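Local coordinates for oxidized polyvinyl alcohol hydrolase (PDB 3WWC), which hydrolyses the beta-diketone 4,6-nonanedione and also oxidized polyvinyl alcohol, the latter as the second step in polyvinyl alcohol degradation, at residues R48-Y53 / S150-A155; M156-G161 / S191-G196; G245-M250 / N284-Q289; R331-T336 / C344-F349. The protein carries 1 engineered substitution. One frame throughout, in Å; residues are numbered along the deposited sequence.

Interaction 1 of 4, residues R48-Y53 / S150-A155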
loop_
_atom_site.group_PDB
_atom_site.type_symbol
_atom_site.label_atom_id
_atom_site.label_comp_id
_atom_site.label_asym_id
_atom_site.label_seq_id
_atom_site.Cartn_x
_atom_site.Cartn_y
_atom_site.Cartn_z
ATOM N N ARG A 48 2.840 12.893 14.435
ATOM C CA ARG A 48 2.505 12.647 13.046
ATOM C C ARG A 48 1.492 13.616 12.459
ATOM O O ARG A 48 0.789 14.328 13.180
ATOM C CB ARG A 48 1.956 11.207 12.930
ATOM C CG ARG A 48 2.827 10.159 13.517
ATOM C CD ARG A 48 4.195 10.044 12.815
ATOM N NE ARG A 48 4.105 9.823 11.367
ATOM C CZ ARG A 48 4.190 8.620 10.810
ATOM N NH1 ARG A 48 4.381 7.519 11.561
ATOM N NH2 ARG A 48 4.060 8.527 9.492
ATOM N N ALA A 49 1.378 13.625 11.131
ATOM C CA ALA A 49 0.436 14.487 10.474
ATOM C C ALA A 49 -0.300 13.717 9.406
ATOM O O ALA A 49 0.197 12.696 8.893
ATOM C CB ALA A 49 1.144 15.699 9.812
ATOM N N PHE A 50 -1.465 14.228 9.052
ATOM C CA PHE A 50 -2.273 13.610 8.007
ATOM C C PHE A 50 -3.295 14.608 7.531
ATOM O O PHE A 50 -3.579 15.606 8.222
ATOM C CB PHE A 50 -2.963 12.331 8.516
ATOM C CG PHE A 50 -3.855 12.521 9.740
ATOM C CD1 PHE A 50 -3.309 12.413 11.021
ATOM C CD2 PHE A 50 -5.219 12.818 9.597
ATOM C CE1 PHE A 50 -4.126 12.591 12.175
ATOM C CE2 PHE A 50 -6.035 13.004 10.728
ATOM C CZ PHE A 50 -5.495 12.883 12.015
ATOM N N ILE A 51 -3.837 14.381 6.341
ATOM C CA ILE A 51 -4.770 15.330 5.735
ATOM C C ILE A 51 -6.091 14.633 5.493
ATOM O O ILE A 51 -6.146 13.514 4.949
ATOM C CB ILE A 51 -4.192 15.857 4.409
ATOM C CG1 ILE A 51 -2.850 16.560 4.677
ATOM C CG2 ILE A 51 -5.143 16.869 3.744
ATOM C CD1 ILE A 51 -2.062 16.969 3.386
ATOM N N VAL A 52 -7.179 15.328 5.800
ATOM C CA VAL A 52 -8.499 14.756 5.636
ATOM C C VAL A 52 -9.320 15.514 4.617
ATOM O O VAL A 52 -9.458 16.754 4.693
ATOM C CB VAL A 52 -9.306 14.785 6.979
ATOM C CG1 VAL A 52 -10.771 14.252 6.750
ATOM C CG2 VAL A 52 -8.601 13.994 8.063
ATOM N N TYR A 53 -9.871 14.788 3.641
ATOM C CA TYR A 53 -10.814 15.394 2.683
ATOM C C TYR A 53 -12.124 14.596 2.902
ATOM O O TYR A 53 -12.270 13.447 2.433
ATOM C CB TYR A 53 -10.327 15.224 1.221
ATOM C CG TYR A 53 -9.144 16.078 0.764
ATOM C CD1 TYR A 53 -7.818 15.719 1.062
ATOM C CD2 TYR A 53 -9.346 17.238 0.007
ATOM C CE1 TYR A 53 -6.755 16.517 0.611
ATOM C CE2 TYR A 53 -8.290 18.020 -0.440
ATOM C CZ TYR A 53 -7.001 17.652 -0.130
ATOM O OH TYR A 53 -5.934 18.438 -0.598
ATOM N N SER A 150 2.167 1.206 10.407
ATOM C CA SER A 150 0.969 0.379 10.385
ATOM C C SER A 150 0.060 0.723 11.562
ATOM O O SER A 150 -1.167 0.853 11.395
ATOM C CB SER A 150 1.381 -1.106 10.372
ATOM O OG SER A 150 0.246 -1.968 10.403
ATOM N N SER A 151 0.637 0.858 12.763
ATOM C CA SER A 151 -0.215 1.199 13.923
ATOM C C SER A 151 -0.722 2.637 13.891
ATOM O O SER A 151 -1.857 2.911 14.296
ATOM C CB SER A 151 0.526 0.917 15.237
ATOM O OG SER A 151 1.749 1.632 15.316
ATOM N N PHE A 152 0.067 3.561 13.360
ATOM C CA PHE A 152 -0.376 4.939 13.283
ATOM C C PHE A 152 -1.580 5.019 12.384
ATOM O O PHE A 152 -2.528 5.708 12.697
ATOM C CB PHE A 152 0.770 5.783 12.677
ATOM C CG PHE A 152 0.340 7.090 12.076
ATOM C CD1 PHE A 152 -0.528 7.970 12.736
ATOM C CD2 PHE A 152 0.834 7.457 10.821
ATOM C CE1 PHE A 152 -0.888 9.190 12.144
ATOM C CE2 PHE A 152 0.468 8.689 10.240
ATOM C CZ PHE A 152 -0.397 9.556 10.908
ATOM N N PHE A 153 -1.584 4.308 11.269
ATOM C CA PHE A 153 -2.724 4.461 10.334
ATOM C C PHE A 153 -4.025 4.004 10.971
ATOM O O PHE A 153 -5.054 4.585 10.700
ATOM C CB PHE A 153 -2.502 3.637 9.044
ATOM C CG PHE A 153 -1.245 3.969 8.291
ATOM C CD1 PHE A 153 -0.605 5.208 8.381
ATOM C CD2 PHE A 153 -0.692 2.980 7.494
ATOM C CE1 PHE A 153 0.593 5.442 7.677
ATOM C CE2 PHE A 153 0.486 3.185 6.782
ATOM C CZ PHE A 153 1.139 4.423 6.872
ATOM N N VAL A 154 -3.967 2.966 11.797
ATOM C CA VAL A 154 -5.181 2.476 12.461
ATOM C C VAL A 154 -5.648 3.554 13.436
ATOM O O VAL A 154 -6.811 3.908 13.452
ATOM C CB VAL A 154 -4.873 1.155 13.199
ATOM C CG1 VAL A 154 -6.090 0.717 14.070
ATOM C CG2 VAL A 154 -4.594 0.082 12.155
ATOM N N ALA A 155 -4.725 4.080 14.220
ATOM C CA ALA A 155 -5.084 5.130 15.178
ATOM C C ALA A 155 -5.610 6.378 14.498
ATOM O O ALA A 155 -6.560 7.033 14.982
ATOM C CB ALA A 155 -3.888 5.490 16.030
#

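Interaction 2 of 4, residues M156-G161 / S191-G196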
loop_
_atom_site.group_PDB
_atom_site.type_symbol
_atom_site.label_atom_id
_atom_site.label_comp_id
_atom_site.label_asym_id
_atom_site.label_seq_id
_atom_site.Cartn_x
_atom_site.Cartn_y
_atom_site.Cartn_z
ATOM N N MET A 156 -5.036 6.712 13.348
ATOM C CA MET A 156 -5.435 7.859 12.550
ATOM C C MET A 156 -6.886 7.714 12.076
ATOM O O MET A 156 -7.717 8.608 12.264
ATOM C CB MET A 156 -4.463 7.941 11.377
ATOM C CG MET A 156 -4.830 8.960 10.334
ATOM S SD MET A 156 -3.746 8.884 8.888
ATOM C CE MET A 156 -4.339 7.367 8.037
ATOM N N VAL A 157 -7.205 6.562 11.506
ATOM C CA VAL A 157 -8.557 6.344 10.993
ATOM C C VAL A 157 -9.542 6.269 12.186
ATOM O O VAL A 157 -10.631 6.842 12.107
ATOM C CB VAL A 157 -8.602 5.043 10.167
ATOM C CG1 VAL A 157 -10.058 4.697 9.815
ATOM C CG2 VAL A 157 -7.837 5.261 8.851
ATOM N N GLN A 158 -9.153 5.616 13.289
ATOM C CA GLN A 158 -10.075 5.541 14.453
ATOM C C GLN A 158 -10.359 6.939 15.005
ATOM O O GLN A 158 -11.483 7.236 15.414
ATOM C CB GLN A 158 -9.481 4.635 15.529
ATOM C CG GLN A 158 -9.592 3.177 15.142
ATOM C CD GLN A 158 -8.894 2.259 16.104
ATOM O OE1 GLN A 158 -9.252 1.076 16.205
ATOM N NE2 GLN A 158 -7.885 2.754 16.768
ATOM N N CYS A 159 -9.389 7.834 14.920
ATOM C CA CYS A 159 -9.594 9.199 15.391
ATOM C C CYS A 159 -10.479 10.020 14.448
ATOM O O CYS A 159 -11.454 10.720 14.881
ATOM C CB CYS A 159 -8.212 9.858 15.549
ATOM S SG CYS A 159 -8.335 11.571 16.136
ATOM N N VAL A 160 -10.223 9.953 13.138
ATOM C CA VAL A 160 -11.028 10.724 12.186
ATOM C C VAL A 160 -12.502 10.282 12.297
ATOM O O VAL A 160 -13.395 11.092 12.128
ATOM C CB VAL A 160 -10.481 10.526 10.734
ATOM C CG1 VAL A 160 -11.376 11.199 9.713
ATOM C CG2 VAL A 160 -9.084 11.106 10.656
ATOM N N GLY A 161 -12.720 9.001 12.582
ATOM C CA GLY A 161 -14.078 8.463 12.678
ATOM C C GLY A 161 -14.874 9.023 13.838
ATOM O O GLY A 161 -16.047 8.712 13.927
ATOM N N SER A 191 -4.973 -7.204 8.961
ATOM C CA SER A 191 -6.042 -7.755 8.156
ATOM C C SER A 191 -7.367 -7.884 8.867
ATOM O O SER A 191 -8.340 -8.277 8.233
ATOM C CB SER A 191 -5.648 -9.114 7.563
ATOM O OG SER A 191 -5.510 -10.093 8.589
ATOM N N ASN A 192 -7.421 -7.559 10.161
ATOM C CA ASN A 192 -8.715 -7.575 10.827
ATOM C C ASN A 192 -9.219 -6.157 11.009
ATOM O O ASN A 192 -10.249 -5.926 11.645
ATOM C CB ASN A 192 -8.616 -8.304 12.170
ATOM C CG ASN A 192 -8.267 -9.786 11.967
ATOM O OD1 ASN A 192 -8.966 -10.489 11.241
ATOM N ND2 ASN A 192 -7.177 -10.238 12.573
ATOM N N PHE A 193 -8.543 -5.205 10.373
ATOM C CA PHE A 193 -8.965 -3.796 10.460
ATOM C C PHE A 193 -9.362 -3.305 9.054
ATOM O O PHE A 193 -10.517 -3.023 8.792
ATOM C CB PHE A 193 -7.833 -2.898 11.031
ATOM C CG PHE A 193 -8.221 -1.445 11.125
ATOM C CD1 PHE A 193 -9.113 -1.030 12.098
ATOM C CD2 PHE A 193 -7.699 -0.500 10.224
ATOM C CE1 PHE A 193 -9.506 0.326 12.208
ATOM C CE2 PHE A 193 -8.072 0.837 10.309
ATOM C CZ PHE A 193 -8.974 1.254 11.305
ATOM N N TRP A 194 -8.385 -3.240 8.136
ATOM C CA TRP A 194 -8.661 -2.796 6.777
ATOM C C TRP A 194 -9.576 -3.754 6.063
ATOM O O TRP A 194 -9.526 -4.962 6.315
ATOM C CB TRP A 194 -7.344 -2.779 5.971
ATOM C CG TRP A 194 -6.316 -1.899 6.644
ATOM C CD1 TRP A 194 -5.215 -2.291 7.329
ATOM C CD2 TRP A 194 -6.361 -0.457 6.739
ATOM N NE1 TRP A 194 -4.545 -1.175 7.878
ATOM C CE2 TRP A 194 -5.248 -0.050 7.530
ATOM C CE3 TRP A 194 -7.243 0.516 6.223
ATOM C CZ2 TRP A 194 -4.991 1.311 7.825
ATOM C CZ3 TRP A 194 -7.002 1.865 6.511
ATOM C CH2 TRP A 194 -5.875 2.248 7.309
ATOM N N ALA A 195 -10.404 -3.225 5.169
ATOM C CA ALA A 195 -11.241 -4.081 4.328
ATOM C C ALA A 195 -10.474 -4.516 3.111
ATOM O O ALA A 195 -10.888 -5.454 2.423
ATOM C CB ALA A 195 -12.523 -3.315 3.885
ATOM N N GLY A 196 -9.396 -3.828 2.786
ATOM C CA GLY A 196 -8.660 -4.212 1.571
ATOM C C GLY A 196 -7.673 -3.094 1.226
ATOM O O GLY A 196 -7.509 -2.123 1.954
#

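Interaction 3 of 4, residues G245-M250 / N284-Q289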
loop_
_atom_site.group_PDB
_atom_site.type_symbol
_atom_site.label_atom_id
_atom_site.label_comp_id
_atom_site.label_asym_id
_atom_site.label_seq_id
_atom_site.Cartn_x
_atom_site.Cartn_y
_atom_site.Cartn_z
ATOM N N GLY A 245 -7.410 -12.043 7.819
ATOM C CA GLY A 245 -8.791 -11.601 7.891
ATOM C C GLY A 245 -9.357 -11.349 6.487
ATOM O O GLY A 245 -8.607 -11.299 5.486
ATOM N N PRO A 246 -10.657 -11.120 6.368
ATOM C CA PRO A 246 -11.317 -10.905 5.084
ATOM C C PRO A 246 -10.910 -9.608 4.403
ATOM O O PRO A 246 -11.039 -8.526 5.000
ATOM C CB PRO A 246 -12.790 -10.898 5.445
ATOM C CG PRO A 246 -12.854 -11.520 6.734
ATOM C CD PRO A 246 -11.635 -11.169 7.468
ATOM N N LEU A 247 -10.461 -9.704 3.150
ATOM C CA LEU A 247 -9.984 -8.558 2.399
ATOM C C LEU A 247 -10.299 -8.664 0.933
ATOM O O LEU A 247 -10.596 -9.742 0.423
ATOM C CB LEU A 247 -8.432 -8.507 2.433
ATOM C CG LEU A 247 -7.742 -8.379 3.793
ATOM C CD1 LEU A 247 -6.221 -8.648 3.596
ATOM C CD2 LEU A 247 -7.970 -6.991 4.407
ATOM N N ILE A 248 -10.201 -7.518 0.262
ATOM C CA ILE A 248 -10.111 -7.498 -1.178
ATOM C C ILE A 248 -8.804 -6.732 -1.461
ATOM O O ILE A 248 -8.574 -5.648 -0.923
ATOM C CB ILE A 248 -11.308 -6.889 -1.910
ATOM C CG1 ILE A 248 -10.956 -6.781 -3.398
ATOM C CG2 ILE A 248 -11.729 -5.522 -1.306
ATOM C CD1 ILE A 248 -12.195 -6.534 -4.293
ATOM N N VAL A 249 -7.912 -7.338 -2.236
ATOM C CA VAL A 249 -6.630 -6.708 -2.540
ATOM C C VAL A 249 -6.471 -6.620 -4.028
ATOM O O VAL A 249 -6.649 -7.621 -4.754
ATOM C CB VAL A 249 -5.463 -7.524 -1.957
ATOM C CG1 VAL A 249 -4.121 -6.833 -2.250
ATOM C CG2 VAL A 249 -5.661 -7.700 -0.428
ATOM N N MET A 250 -6.129 -5.435 -4.501
ATOM C CA MET A 250 -5.904 -5.204 -5.940
ATOM C C MET A 250 -4.439 -4.796 -6.112
ATOM O O MET A 250 -4.050 -3.697 -5.715
ATOM C CB MET A 250 -6.813 -4.087 -6.445
ATOM C CG MET A 250 -6.648 -3.927 -7.968
ATOM S SD MET A 250 -7.720 -2.568 -8.624
ATOM C CE MET A 250 -9.297 -3.371 -8.553
ATOM N N ASN A 284 0.358 -14.062 -5.380
ATOM C CA ASN A 284 0.285 -15.496 -5.066
ATOM C C ASN A 284 -0.182 -15.666 -3.617
ATOM O O ASN A 284 -1.033 -16.513 -3.308
ATOM C CB ASN A 284 1.685 -16.133 -5.206
ATOM C CG ASN A 284 2.177 -16.150 -6.646
ATOM O OD1 ASN A 284 1.438 -15.826 -7.580
ATOM N ND2 ASN A 284 3.427 -16.558 -6.834
ATOM N N PHE A 285 0.345 -14.843 -2.716
ATOM C CA PHE A 285 -0.056 -14.986 -1.331
ATOM C C PHE A 285 -1.504 -14.646 -1.128
ATOM O O PHE A 285 -2.240 -15.407 -0.478
ATOM C CB PHE A 285 0.807 -14.087 -0.427
ATOM C CG PHE A 285 0.366 -14.084 0.999
ATOM C CD1 PHE A 285 0.813 -15.062 1.863
ATOM C CD2 PHE A 285 -0.570 -13.146 1.449
ATOM C CE1 PHE A 285 0.323 -15.124 3.156
ATOM C CE2 PHE A 285 -1.065 -13.202 2.748
ATOM C CZ PHE A 285 -0.621 -14.185 3.588
ATOM N N PHE A 286 -1.946 -13.509 -1.682
ATOM C CA PHE A 286 -3.327 -13.107 -1.426
ATOM C C PHE A 286 -4.340 -13.967 -2.166
ATOM O O PHE A 286 -5.422 -14.189 -1.668
ATOM C CB PHE A 286 -3.522 -11.605 -1.738
ATOM C CG PHE A 286 -2.847 -10.720 -0.739
ATOM C CD1 PHE A 286 -3.283 -10.712 0.600
ATOM C CD2 PHE A 286 -1.802 -9.864 -1.125
ATOM C CE1 PHE A 286 -2.681 -9.858 1.542
ATOM C CE2 PHE A 286 -1.202 -9.008 -0.190
ATOM C CZ PHE A 286 -1.642 -9.005 1.144
ATOM N N SER A 287 -3.984 -14.473 -3.335
ATOM C CA SER A 287 -4.903 -15.324 -4.036
ATOM C C SER A 287 -5.128 -16.618 -3.302
ATOM O O SER A 287 -6.251 -17.123 -3.316
ATOM C CB SER A 287 -4.378 -15.638 -5.444
ATOM O OG SER A 287 -4.410 -14.471 -6.195
ATOM N N ALA A 288 -4.085 -17.145 -2.666
ATOM C CA ALA A 288 -4.210 -18.411 -1.947
ATOM C C ALA A 288 -5.097 -18.289 -0.714
ATOM O O ALA A 288 -5.669 -19.255 -0.277
ATOM C CB ALA A 288 -2.834 -18.950 -1.544
ATOM N N GLN A 289 -5.224 -17.100 -0.146
ATOM C CA GLN A 289 -6.023 -16.901 1.071
ATOM C C GLN A 289 -7.493 -17.073 0.794
ATOM O O GLN A 289 -8.056 -16.443 -0.098
ATOM C CB GLN A 289 -5.695 -15.510 1.622
ATOM C CG GLN A 289 -4.327 -15.485 2.223
ATOM C CD GLN A 289 -4.292 -16.309 3.500
ATOM O OE1 GLN A 289 -5.186 -16.196 4.347
ATOM N NE2 GLN A 289 -3.271 -17.114 3.651
#

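Interaction 4 of 4, residues R331-T336 / C344-F349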
loop_
_atom_site.group_PDB
_atom_site.type_symbol
_atom_site.label_atom_id
_atom_site.label_comp_id
_atom_site.label_asym_id
_atom_site.label_seq_id
_atom_site.Cartn_x
_atom_site.Cartn_y
_atom_site.Cartn_z
ATOM N N ARG A 331 -17.096 -15.553 -3.187
ATOM C CA ARG A 331 -17.794 -16.084 -4.358
ATOM C C ARG A 331 -18.841 -15.121 -4.913
ATOM O O ARG A 331 -19.340 -15.290 -6.031
ATOM C CB ARG A 331 -18.467 -17.410 -4.010
ATOM C CG ARG A 331 -17.507 -18.531 -3.659
ATOM C CD ARG A 331 -18.369 -19.745 -3.267
ATOM N NE ARG A 331 -19.365 -19.289 -2.289
ATOM C CZ ARG A 331 -20.679 -19.526 -2.356
ATOM N NH1 ARG A 331 -21.187 -20.237 -3.367
ATOM N NH2 ARG A 331 -21.494 -19.024 -1.424
ATOM N N SER A 332 -19.167 -14.090 -4.151
ATOM C CA SER A 332 -20.162 -13.146 -4.587
ATOM C C SER A 332 -19.520 -11.998 -5.377
ATOM O O SER A 332 -20.213 -11.208 -6.001
ATOM C CB SER A 332 -20.878 -12.555 -3.370
ATOM O OG SER A 332 -20.003 -11.708 -2.604
ATOM N N PHE A 333 -18.194 -11.908 -5.331
ATOM C CA PHE A 333 -17.554 -10.798 -6.042
ATOM C C PHE A 333 -17.675 -10.887 -7.571
ATOM O O PHE A 333 -17.525 -11.979 -8.156
ATOM C CB PHE A 333 -16.075 -10.795 -5.644
ATOM C CG PHE A 333 -15.283 -9.737 -6.330
ATOM C CD1 PHE A 333 -15.381 -8.425 -5.899
ATOM C CD2 PHE A 333 -14.470 -10.038 -7.414
ATOM C CE1 PHE A 333 -14.665 -7.405 -6.573
ATOM C CE2 PHE A 333 -13.751 -9.056 -8.091
ATOM C CZ PHE A 333 -13.850 -7.725 -7.674
ATOM N N LYS A 334 -17.907 -9.738 -8.232
ATOM C CA LYS A 334 -18.011 -9.682 -9.682
ATOM C C LYS A 334 -17.176 -8.540 -10.201
ATOM O O LYS A 334 -17.489 -7.378 -9.952
ATOM C CB LYS A 334 -19.455 -9.478 -10.112
ATOM C CG LYS A 334 -20.308 -10.718 -9.675
ATOM C CD LYS A 334 -21.697 -10.718 -10.322
ATOM C CE LYS A 334 -22.382 -12.099 -10.139
ATOM N NZ LYS A 334 -21.639 -13.251 -10.774
ATOM N N LEU A 335 -16.108 -8.874 -10.905
ATOM C CA LEU A 335 -15.237 -7.840 -11.441
ATOM C C LEU A 335 -15.892 -7.178 -12.635
ATOM O O LEU A 335 -16.548 -7.869 -13.448
ATOM C CB LEU A 335 -13.927 -8.483 -11.907
ATOM C CG LEU A 335 -12.768 -7.581 -12.294
ATOM C CD1 LEU A 335 -12.320 -6.794 -11.079
ATOM C CD2 LEU A 335 -11.625 -8.454 -12.766
ATOM N N THR A 336 -15.760 -5.857 -12.734
ATOM C CA THR A 336 -16.252 -5.154 -13.917
ATOM C C THR A 336 -15.020 -4.732 -14.708
ATOM O O THR A 336 -13.899 -4.750 -14.181
ATOM C CB THR A 336 -17.066 -3.907 -13.608
ATOM O OG1 THR A 336 -16.244 -2.928 -12.950
ATOM C CG2 THR A 336 -18.277 -4.265 -12.735
ATOM N N CYS A 344 -7.159 -6.736 -16.078
ATOM C CA CYS A 344 -7.277 -7.248 -14.724
ATOM C C CYS A 344 -8.092 -8.524 -14.649
ATOM O O CYS A 344 -8.979 -8.767 -15.476
ATOM C CB CYS A 344 -7.979 -6.211 -13.807
ATOM S SG CYS A 344 -7.304 -4.507 -13.761
ATOM N N HIS A 345 -7.807 -9.343 -13.643
ATOM C CA HIS A 345 -8.616 -10.544 -13.426
ATOM C C HIS A 345 -8.483 -10.960 -11.977
ATOM O O HIS A 345 -7.551 -10.529 -11.279
ATOM C CB HIS A 345 -8.170 -11.720 -14.295
ATOM C CG HIS A 345 -6.782 -12.172 -14.003
ATOM N ND1 HIS A 345 -5.690 -11.685 -14.685
ATOM C CD2 HIS A 345 -6.299 -13.043 -13.087
ATOM C CE1 HIS A 345 -4.590 -12.246 -14.205
ATOM N NE2 HIS A 345 -4.934 -13.069 -13.236
ATOM N N VAL A 346 -9.417 -11.784 -11.488
ATOM C CA VAL A 346 -9.317 -12.289 -10.145
ATOM C C VAL A 346 -8.268 -13.404 -10.145
ATOM O O VAL A 346 -8.254 -14.249 -11.053
ATOM C CB VAL A 346 -10.665 -12.845 -9.710
ATOM C CG1 VAL A 346 -10.574 -13.535 -8.364
ATOM C CG2 VAL A 346 -11.651 -11.696 -9.623
ATOM N N GLY A 347 -7.408 -13.429 -9.132
ATOM C CA GLY A 347 -6.423 -14.475 -9.014
ATOM C C GLY A 347 -5.030 -13.936 -9.038
ATOM O O GLY A 347 -4.814 -12.716 -8.977
ATOM N N PRO A 348 -4.055 -14.819 -9.157
ATOM C CA PRO A 348 -2.658 -14.371 -9.216
ATOM C C PRO A 348 -2.304 -13.829 -10.598
ATOM O O PRO A 348 -3.028 -14.043 -11.577
ATOM C CB PRO A 348 -1.842 -15.631 -8.890
ATOM C CG PRO A 348 -2.748 -16.760 -9.294
ATOM C CD PRO A 348 -4.194 -16.287 -9.134
ATOM N N PHE A 349 -1.214 -13.081 -10.705
ATOM C CA PHE A 349 -0.796 -12.683 -12.032
ATOM C C PHE A 349 -0.469 -13.931 -12.847
ATOM O O PHE A 349 0.010 -14.941 -12.296
ATOM C CB PHE A 349 0.467 -11.822 -11.955
ATOM C CG PHE A 349 0.178 -10.416 -11.579
ATOM C CD1 PHE A 349 -0.207 -9.495 -12.540
ATOM C CD2 PHE A 349 0.256 -10.013 -10.261
ATOM C CE1 PHE A 349 -0.523 -8.175 -12.200
ATOM C CE2 PHE A 349 -0.062 -8.695 -9.902
ATOM C CZ PHE A 349 -0.451 -7.780 -10.865
#

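Interaction 1 of 4, residues R48-Y53 / S150-A155
The strand carrying R48 and F50 and the helix carrying F152 run at 50° to each other, with axes 10.6 Å apart at closest approach, and the F152 phenyl reaches across between them. F152 holds CG anti to its backbone N (chi1 159°), which sends the ring out from the helix toward the strand. R48 bends at chi2 and chi3 and folds over a single face of that ring. Its CB makes a CH-pi contact 3.8 Å from the centroid of the F152 ring, while the guanidinium comes down on the same face with its plane inclined 39° to the phenyl. F152 CD2 lies 3.4 Å from the plane of the R48 guanidinium, over its centre. At the ring edge, F152 CZ meets A49 O at 3.8 Å and F50 CD1 at 4.1 Å. With an alanine at F152 the guanidinium of R48 would probably lose its aromatic support, and a gap would open beside F50. The same guanidinium is claimed by a salt bridge to D149 and a hydrogen bond to V101 O, which implies that a buried charge is met by polar partners while its flat surface is covered by an apolar ring.

Interaction 2 of 4, residues M156-G161 / S191-G196
K326 NZ is gripped by three carbonyl oxygens, those of S191 and W194 in the loop and that of P246, which fastens the turn that presents F193 and W194 to V157 and Q158 of the helix. The contact itself is largely apolar, and V157 is its hub. Its two methyls are divided between the two aromatic residues: CG1, anti to the backbone N (chi1 171°), meets F193 CZ at 3.9 Å, whereas V157 CG2 reaches W194 CH2, also at 3.9 Å. The valine comes to the phenyl at its edge, near the ring plane, and V157 CB lies in that plane too, 4.0 Å from F193 CZ. Q158 meets the same ring through CG and, at the end of a chain extended beyond CG, through OE1, each 4.1 Å from F193 CE1; the amide stands almost square to the ring, at 89°. The two aromatic residues also brace each other within the loop: F193 CD2 sits 3.6 Å above the plane of the W194 indole, over its centre. A serine in place of F193 would probably leave V157 CG1 and the aliphatic part of Q158 without their partner, and one face of the W194 indole would lose its cover. Beyond these residues, C159 pins the same helix to C27 through a disulfide. On the sheet side, M156 and V160 of helix 148-160 face strands 46-53 and 96-100, while F193 and W194 rest on L171 of strand 170-176, so helix and loop lie side by side on the sheet.

Interaction 3 of 4, residues G245-M250 / N284-Q289
The beta-alpha-beta crossover of an alpha/beta-hydrolase fold is seen here in its core: strand 247-253 leads, by way of helix 275-288, to the parallel neighbouring strand 292-298, and F286 of the helix packs on V249 and L247 of the first strand. The two backbones approach to 7.3 Å between V249 CA and F286 CA. V249 presents both methyls to one face of the phenyl, its side chain crossing that of F286 at about a right angle. CG2 makes the CH-pi contact, 4.1 Å from the centroid of the F286 ring and only 15° off its normal; CG1 lies over the same face, toward the CD2 edge, 4.0 Å from F286 CD2. The split follows from the valine torsion (chi1 -179°), which sets CG1 anti to the backbone N and CG2 anti to the carbonyl carbon. L247, two residues earlier on the same side of the strand, adds a looser touch, its CD1 4.3 Å from F286 CE1. Both strand residues are hydrogen-bonded through their backbones to V293, while L187 and L188 of helix 178-189 close in on F286 from elsewhere in the core. The preceding turn of the helix carries S283, by similarity a member of the charge relay system, whose side chain is about 6 Å from that of F286, so the contact lies close to that residue in the same helix. The face of the F286 ring turned from V249 is covered in its turn by F285, whose CD2 stands 3.7 Å above it.

Interaction 4 of 4, residues R331-T336 / C344-F349
L335 lays its CD2 methyl on the backbone of the edge strand, 3.7 Å from H345 CA and 3.8 Å from C344 O. With CG anti to the backbone N (chi1 -170°), the leucine reaches across to the strand, where the same methyl also comes within 4.4 Å of C344 CB. Two residues earlier, F333 meets V346 at the rim of its ring: F333 CE2 is 3.7 Å from V346 CG2, which approaches near the ring plane, and the two side chains run antiparallel alongside one another. This is therefore packing of carbon against carbon and against the backbone, and a short polar bond lies within the segment 344-349. There H345 NE2 donates to P348 O at 2.7 Å, the acceptor lying close to the imidazole plane but the donor tilted 33° out of the carbonyl plane. Such a bond limits rotation of the imidazole, whose CB points away from L335. The contact lies at the surface and packs the later part of the loop that follows helix 310-322 against strand 343-346. C344 is tied to C297 of the adjacent antiparallel strand 292-298 by a disulfide, F333 continues inward onto V293 and V295 of that strand and onto I248 of strand 247-253, and P348 leans on helix 275-288, so the sheet margin, its loop and the helix are joined.

The four contacts follow the central sheet from one flank to the other, interactions 1 and 4 having centres about 30 Å apart. Interaction 2 prolongs interaction 1 along helix 148-160, and the two touch through F50 CB and M156 SD at 3.6 Å. Interaction 2 meets interaction 3 through S191 OG and G245 N, a probable hydrogen bond of 2.8 Å. Interaction 3 then passes to interaction 4, where I248 CD1 and F333 CE1 are 3.5 Å apart. Interactions 1 and 2 lie away from the two butanoic acid sites and the engineered A177. Interactions 3 and 4 both come near S283, assigned to the charge relay by similarity; F349 N is hydrogen-bonded to its OG.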